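Local coordinates for protein succinate dehydrogenase subunit A (Mycolicibacterium smegmatis, PDB 7D6V) that carries FAD as the flavoprotein subunit of the respiratory complex Sdh1 and probably oxidises succinate to fumarate, passing the electrons on to the iron-sulfur subunit, at residues K147-S150 with L151-E154; R517-A520 with N521-V524; C612-L615 with S616-E619. All coordinates share one frame; numbering follows the deposited sequence.

Contact 1 of 3, residues K147-S150 with L151-E154; sequences KIVS and LQQE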
loop_
_atom_site.group_PDB
_atom_site.type_symbol
_atom_site.label_atom_id
_atom_site.label_comp_id
_atom_site.label_asym_id
_atom_site.label_seq_id
_atom_site.Cartn_x
_atom_site.Cartn_y
_atom_site.Cartn_z
ATOM N N LYS A 147 16.186 -0.796 3.703
ATOM C CA LYS A 147 17.426 -0.973 4.450
ATOM C C LYS A 147 18.145 -2.248 4.025
ATOM O O LYS A 147 19.377 -2.269 3.917
ATOM C CB LYS A 147 17.131 -0.983 5.948
ATOM C CG LYS A 147 18.333 -1.250 6.826
ATOM C CD LYS A 147 19.387 -0.178 6.661
ATOM C CE LYS A 147 20.555 -0.423 7.592
ATOM N NZ LYS A 147 21.682 0.501 7.325
ATOM N N ILE A 148 17.390 -3.321 3.773
ATOM C CA ILE A 148 17.990 -4.544 3.238
ATOM C C ILE A 148 18.647 -4.269 1.891
ATOM O O ILE A 148 19.769 -4.722 1.619
ATOM C CB ILE A 148 16.931 -5.657 3.121
ATOM C CG1 ILE A 148 16.319 -5.979 4.483
ATOM C CG2 ILE A 148 17.531 -6.902 2.485
ATOM C CD1 ILE A 148 17.167 -6.872 5.331
ATOM N N VAL A 149 17.953 -3.532 1.023
ATOM C CA VAL A 149 18.502 -3.233 -0.299
ATOM C C VAL A 149 19.766 -2.388 -0.177
ATOM O O VAL A 149 20.740 -2.590 -0.911
ATOM C CB VAL A 149 17.436 -2.553 -1.177
ATOM C CG1 VAL A 149 18.064 -1.987 -2.434
ATOM C CG2 VAL A 149 16.346 -3.542 -1.529
ATOM N N SER A 150 19.774 -1.437 0.758
ATOM C CA SER A 150 20.970 -0.640 1.008
ATOM C C SER A 150 22.132 -1.511 1.473
ATOM O O SER A 150 23.278 -1.327 1.036
ATOM C CB SER A 150 20.660 0.434 2.048
ATOM O OG SER A 150 21.802 1.214 2.342
ATOM N N LEU A 151 21.857 -2.459 2.368
ATOM C CA LEU A 151 22.914 -3.329 2.866
ATOM C C LEU A 151 23.499 -4.179 1.747
ATOM O O LEU A 151 24.718 -4.372 1.675
ATOM C CB LEU A 151 22.378 -4.206 3.995
ATOM C CG LEU A 151 22.121 -3.472 5.313
ATOM C CD1 LEU A 151 21.439 -4.379 6.318
ATOM C CD2 LEU A 151 23.413 -2.926 5.878
ATOM N N GLN A 152 22.653 -4.681 0.847
ATOM C CA GLN A 152 23.224 -5.451 -0.251
ATOM C C GLN A 152 23.883 -4.572 -1.309
ATOM O O GLN A 152 24.764 -5.053 -2.022
ATOM C CB GLN A 152 22.188 -6.372 -0.897
ATOM C CG GLN A 152 20.819 -5.818 -1.124
ATOM C CD GLN A 152 19.816 -6.919 -1.401
ATOM O OE1 GLN A 152 20.093 -8.094 -1.171
ATOM N NE2 GLN A 152 18.647 -6.545 -1.901
ATOM N N GLN A 153 23.516 -3.292 -1.407
ATOM C CA GLN A 153 24.309 -2.370 -2.219
ATOM C C GLN A 153 25.712 -2.197 -1.645
ATOM O O GLN A 153 26.702 -2.160 -2.389
ATOM C CB GLN A 153 23.606 -1.018 -2.325
ATOM C CG GLN A 153 22.466 -0.990 -3.318
ATOM C CD GLN A 153 21.586 0.228 -3.157
ATOM O OE1 GLN A 153 21.662 0.934 -2.156
ATOM N NE2 GLN A 153 20.740 0.481 -4.144
ATOM N N GLU A 154 25.815 -2.089 -0.318
ATOM C CA GLU A 154 27.132 -2.048 0.316
ATOM C C GLU A 154 27.903 -3.338 0.062
ATOM O O GLU A 154 29.117 -3.313 -0.176
ATOM C CB GLU A 154 26.995 -1.804 1.819
ATOM C CG GLU A 154 26.217 -0.560 2.191
ATOM C CD GLU A 154 25.846 -0.530 3.661
ATOM O OE1 GLU A 154 26.688 -0.923 4.494
ATOM O OE2 GLU A 154 24.711 -0.121 3.984
#
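Lys147 and Leu151, one turn apart, cross obliquely: CE of Lys147 comes over CG of Leu151 at 4.1 Å, and NZ of Lys147 ends 4.1 Å from CD2 of Leu151. A bend at chi2 (62°) lays the lysine alkyl chain along the helix surface toward the later turn. There its NZ faces the carboxylate of Glu154, but the separation of 4.6 Å from OE2 of Glu154 exceeds a salt bridge. Ser150 lies beside this pair, OG 3.6 Å from OE2 of Glu154. All this rides on regular alpha-helix, part of helix 136-159 in the FAD-binding domain; the i to i+4 bonds run unbroken from Leu151 N to Lys147 O (2.9 Å) through Glu154 N to Ser150 O. Ile148 and Leu151 reach Val24, Ile25 and Arg28 of helix 18-30. Val149 parts two glutamines: CG2 of Val149 meets NE2 of Gln152 at 3.8 Å, while CG1 of Val149 meets NE2 of Gln153 at 4.0 Å. The Gln153 amide leaves the helix toward the iron-sulfur subunit, NE2 donating to the carbonyl of its Ile115 and OE1 bonded to the hydroxyl of its Ser117.

Contact 2 of 3, residues R517-A520 with N521-V524; sequences RRYA and NVTV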
loop_
_atom_site.group_PDB
_atom_site.type_symbol
_atom_site.label_atom_id
_atom_site.label_comp_id
_atom_site.label_asym_id
_atom_site.label_seq_id
_atom_site.Cartn_x
_atom_site.Cartn_y
_atom_site.Cartn_z
ATOM N N ARG A 517 -9.055 -37.083 9.523
ATOM C CA ARG A 517 -9.145 -38.377 8.853
ATOM C C ARG A 517 -9.481 -38.207 7.376
ATOM O O ARG A 517 -8.938 -38.918 6.523
ATOM C CB ARG A 517 -10.184 -39.259 9.539
ATOM C CG ARG A 517 -10.307 -40.643 8.931
ATOM C CD ARG A 517 -11.626 -41.293 9.293
ATOM N NE ARG A 517 -12.764 -40.453 8.935
ATOM C CZ ARG A 517 -13.308 -40.406 7.725
ATOM N NH1 ARG A 517 -12.822 -41.153 6.745
ATOM N NH2 ARG A 517 -14.342 -39.611 7.494
ATOM N N ARG A 518 -10.378 -37.271 7.058
ATOM C CA ARG A 518 -10.701 -36.989 5.663
ATOM C C ARG A 518 -9.527 -36.362 4.925
ATOM O O ARG A 518 -9.425 -36.497 3.701
ATOM C CB ARG A 518 -11.918 -36.070 5.575
ATOM C CG ARG A 518 -13.244 -36.752 5.829
ATOM C CD ARG A 518 -14.369 -35.740 5.867
ATOM N NE ARG A 518 -14.462 -34.985 4.622
ATOM C CZ ARG A 518 -15.173 -33.874 4.473
ATOM N NH1 ARG A 518 -15.857 -33.383 5.494
ATOM N NH2 ARG A 518 -15.199 -33.252 3.305
ATOM N N TYR A 519 -8.649 -35.659 5.643
ATOM C CA TYR A 519 -7.492 -35.033 5.009
ATOM C C TYR A 519 -6.552 -36.044 4.366
ATOM O O TYR A 519 -5.805 -35.680 3.452
ATOM C CB TYR A 519 -6.723 -34.196 6.030
ATOM C CG TYR A 519 -5.522 -33.487 5.454
ATOM C CD1 TYR A 519 -5.672 -32.417 4.587
ATOM C CD2 TYR A 519 -4.236 -33.890 5.778
ATOM C CE1 TYR A 519 -4.579 -31.771 4.059
ATOM C CE2 TYR A 519 -3.137 -33.247 5.255
ATOM C CZ TYR A 519 -3.315 -32.187 4.397
ATOM O OH TYR A 519 -2.222 -31.544 3.869
ATOM N N ALA A 520 -6.565 -37.299 4.810
ATOM C CA ALA A 520 -5.700 -38.305 4.211
ATOM C C ALA A 520 -6.085 -38.639 2.776
ATOM O O ALA A 520 -5.305 -39.301 2.084
ATOM C CB ALA A 520 -5.711 -39.577 5.057
ATOM N N ASN A 521 -7.256 -38.203 2.315
ATOM C CA ASN A 521 -7.740 -38.497 0.975
ATOM C C ASN A 521 -7.717 -37.284 0.055
ATOM O O ASN A 521 -8.323 -37.325 -1.019
ATOM C CB ASN A 521 -9.157 -39.065 1.041
ATOM C CG ASN A 521 -9.211 -40.415 1.710
ATOM O OD1 ASN A 521 -8.416 -41.301 1.407
ATOM N ND2 ASN A 521 -10.152 -40.582 2.629
ATOM N N VAL A 522 -7.034 -36.209 0.442
ATOM C CA VAL A 522 -7.069 -34.982 -0.345
ATOM C C VAL A 522 -6.327 -35.199 -1.658
ATOM O O VAL A 522 -5.167 -35.624 -1.678
ATOM C CB VAL A 522 -6.501 -33.799 0.454
ATOM C CG1 VAL A 522 -5.049 -34.030 0.844
ATOM C CG2 VAL A 522 -6.633 -32.518 -0.342
ATOM N N THR A 523 -7.008 -34.931 -2.767
ATOM C CA THR A 523 -6.450 -35.102 -4.099
ATOM C C THR A 523 -6.352 -33.743 -4.775
ATOM O O THR A 523 -7.296 -32.949 -4.719
ATOM C CB THR A 523 -7.304 -36.052 -4.939
ATOM O OG1 THR A 523 -7.532 -37.265 -4.214
ATOM C CG2 THR A 523 -6.603 -36.380 -6.244
ATOM N N VAL A 524 -5.216 -33.481 -5.410
ATOM C CA VAL A 524 -4.957 -32.220 -6.091
ATOM C C VAL A 524 -4.890 -32.495 -7.585
ATOM O O VAL A 524 -4.194 -33.418 -8.023
ATOM C CB VAL A 524 -3.662 -31.563 -5.586
ATOM C CG1 VAL A 524 -3.234 -30.446 -6.506
ATOM C CG2 VAL A 524 -3.854 -31.042 -4.177
#
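One face of the Tyr519 ring is met by CG1 of Val522, which stands 3.9 Å above the ring plane of Tyr519 and is offset toward the rim beside CE1. This is a CH-pi contact, with the methyl 24° off the ring normal, and the two side chains lie side by side, pointing the same way. At the far end of the ring, the Tyr519 hydroxyl is hydrogen-bonded to the carbonyl of Ala537 in helix 532-556, where Met540 and Arg541 also touch the tyrosine. The second flat group, the Asn521 amide, lies alongside the preceding peptide, with CG of Asn521 3.7 Å from C of Ala520. The motif is a pair of overlapping type I turns by which the chain leaves helix 502-518. The first is closed by Asn521 N donating to Arg518 O at 3.1 Å, the next by Val522 N donating to Tyr519 O at 3.3 Å; beyond them the chain runs on extended. The flat guanidinium of Arg518 points elsewhere, forming salt bridges to Glu487 of helix 481-495 and to Glu479, whose backbone is also bonded to that of Asn521 and Thr523. The contact lies at the surface, yet Val522 itself is buried and packs on Pro481. Its methyl reaches the ring because CG1 sits between the backbone N and the carbonyl carbon (chi1 61°), which turns it back over the turn; the same methyl is 3.2 Å from O of Tyr519. That carbonyl oxygen is approached from above by its donor: N of Val522 stands 66° out of the Tyr519 carbonyl plane, away from either lone pair.

Contact 3 of 3, residues C612-L615 with S616-E619; sequences CFEL and SELE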
loop_
_atom_site.group_PDB
_atom_site.type_symbol
_atom_site.label_atom_id
_atom_site.label_comp_id
_atom_site.label_asym_id
_atom_site.label_seq_id
_atom_site.Cartn_x
_atom_site.Cartn_y
_atom_site.Cartn_z
ATOM N N CYS A 612 3.265 2.053 42.013
ATOM C CA CYS A 612 2.147 2.316 41.117
ATOM C C CYS A 612 1.428 1.017 40.784
ATOM O O CYS A 612 0.227 1.025 40.490
ATOM C CB CYS A 612 2.636 3.010 39.847
ATOM S SG CYS A 612 1.318 3.647 38.790
ATOM N N PHE A 613 2.156 -0.102 40.808
ATOM C CA PHE A 613 1.543 -1.389 41.091
ATOM C C PHE A 613 1.257 -1.427 42.581
ATOM O O PHE A 613 2.109 -1.849 43.365
ATOM C CB PHE A 613 2.446 -2.560 40.698
ATOM C CG PHE A 613 2.437 -2.884 39.233
ATOM C CD1 PHE A 613 1.455 -2.385 38.402
ATOM C CD2 PHE A 613 3.413 -3.702 38.690
ATOM C CE1 PHE A 613 1.453 -2.688 37.058
ATOM C CE2 PHE A 613 3.416 -4.005 37.350
ATOM C CZ PHE A 613 2.437 -3.499 36.533
ATOM N N GLU A 614 0.082 -0.959 42.986
ATOM C CA GLU A 614 -0.294 -1.005 44.386
ATOM C C GLU A 614 -0.726 -2.414 44.769
ATOM O O GLU A 614 -0.980 -3.267 43.917
ATOM C CB GLU A 614 -1.426 -0.021 44.671
ATOM C CG GLU A 614 -1.005 1.428 44.675
ATOM C CD GLU A 614 -1.160 2.069 43.318
ATOM O OE1 GLU A 614 -1.838 1.471 42.458
ATOM O OE2 GLU A 614 -0.598 3.165 43.110
ATOM N N LEU A 615 -0.802 -2.656 46.078
ATOM C CA LEU A 615 -1.408 -3.895 46.548
ATOM C C LEU A 615 -2.875 -3.970 46.156
ATOM O O LEU A 615 -3.397 -5.056 45.891
ATOM C CB LEU A 615 -1.258 -4.030 48.061
ATOM C CG LEU A 615 0.131 -4.340 48.600
ATOM C CD1 LEU A 615 0.113 -4.314 50.115
ATOM C CD2 LEU A 615 0.580 -5.693 48.092
ATOM N N SER A 616 -3.556 -2.824 46.112
ATOM C CA SER A 616 -4.971 -2.819 45.759
ATOM C C SER A 616 -5.190 -3.348 44.348
ATOM O O SER A 616 -6.133 -4.108 44.102
ATOM C CB SER A 616 -5.540 -1.407 45.899
ATOM O OG SER A 616 -4.837 -0.488 45.079
ATOM N N GLU A 617 -4.332 -2.956 43.407
ATOM C CA GLU A 617 -4.487 -3.424 42.035
ATOM C C GLU A 617 -4.005 -4.860 41.875
ATOM O O GLU A 617 -4.607 -5.644 41.135
ATOM C CB GLU A 617 -3.737 -2.499 41.083
ATOM C CG GLU A 617 -3.667 -3.009 39.664
ATOM C CD GLU A 617 -2.828 -2.124 38.776
ATOM O OE1 GLU A 617 -2.028 -1.328 39.309
ATOM O OE2 GLU A 617 -2.972 -2.219 37.545
ATOM N N LEU A 618 -2.919 -5.225 42.557
ATOM C CA LEU A 618 -2.364 -6.562 42.405
ATOM C C LEU A 618 -3.182 -7.620 43.131
ATOM O O LEU A 618 -3.049 -8.807 42.821
ATOM C CB LEU A 618 -0.921 -6.590 42.901
ATOM C CG LEU A 618 0.087 -5.783 42.082
ATOM C CD1 LEU A 618 1.420 -5.705 42.803
ATOM C CD2 LEU A 618 0.255 -6.383 40.699
ATOM N N GLU A 619 -4.018 -7.221 44.090
ATOM C CA GLU A 619 -4.845 -8.173 44.814
ATOM C C GLU A 619 -6.039 -8.644 43.999
ATOM O O GLU A 619 -6.742 -9.562 44.430
ATOM C CB GLU A 619 -5.315 -7.556 46.128
ATOM C CG GLU A 619 -4.327 -7.727 47.263
ATOM C CD GLU A 619 -4.886 -7.295 48.596
ATOM O OE1 GLU A 619 -5.838 -6.490 48.609
ATOM O OE2 GLU A 619 -4.373 -7.763 49.633
#
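Cys612 touches the later residues through its backbone: O of Cys612 lies 3.5 Å from OE1 of Glu617, two acceptors that cannot bond to each other directly. The same carbonyl takes a weak bond from N of Glu614, closing an inverse gamma turn centred on Phe613. Phe613 sends its ring past the Glu617 side chain, and OE1 of Glu617 lies at the ring edge, near its plane, 3.8 Å from CD1 of Phe613. The ring and carboxylate planes stand 81° apart, so the carboxylate does not stack on the ring. CB of Phe613 packs on CD1 of Leu618 at 3.9 Å. Glu614 occupies the N-cap position of helix 615-618, and its carbonyl oxygen accepts a hydrogen bond from N of Leu618 at 3.1 Å. Its side chain bends at chi2 (92°) and folds back toward Cys612, which places OE1 of Glu614 4.2 Å from OE1 of Glu617. The two like charges probably raise each other's proton affinity, but OE2 of Glu617 is held in a salt bridge by Arg76, which would favour the charged form of Glu617. CB of Glu614 also meets OG of Ser616 at 3.5 Å. Leu615 opens the helix and contributes mainly its carbonyl: O of Leu615 accepts a bent hydrogen bond (N-H...O 135°) from N of Glu619 at 2.9 Å, and CG of Glu619 lies beside that oxygen. In the loop after strand 594-597, Phe613 packs on Phe71, Met75 and Arg76 of helix 67-76 and meets Phe80, just beyond that helix, edge-to-face; helix 615-618 itself is tied there by the Glu617 to Arg76 salt bridge. Leu618 rests on Phe80 too, while Leu615 touches Glu629 and His630 near the end of the modelled chain.

How the contacts relate
The three local contacts lie far apart (nearest atoms about 31 to 43 Å) and share no element. Contact 1 is mostly buried, in mid-helix, and alone meets another subunit; contact 2 is at the surface and contact 3 partly buried, and both sit at a helix end. Backbone bonding follows position: an unbroken i to i+4 ladder in contact 1, i to i+3 turns after a helix in contact 2, and an inverse gamma turn before the N-cap, then the first i to i+4 bonds, in contact 3. An aromatic ring takes a methyl on its face in contact 2 and a carboxylate oxygen at its edge in contact 3. Contacts 2 and 3 lie on opposite sides of the chain's centre.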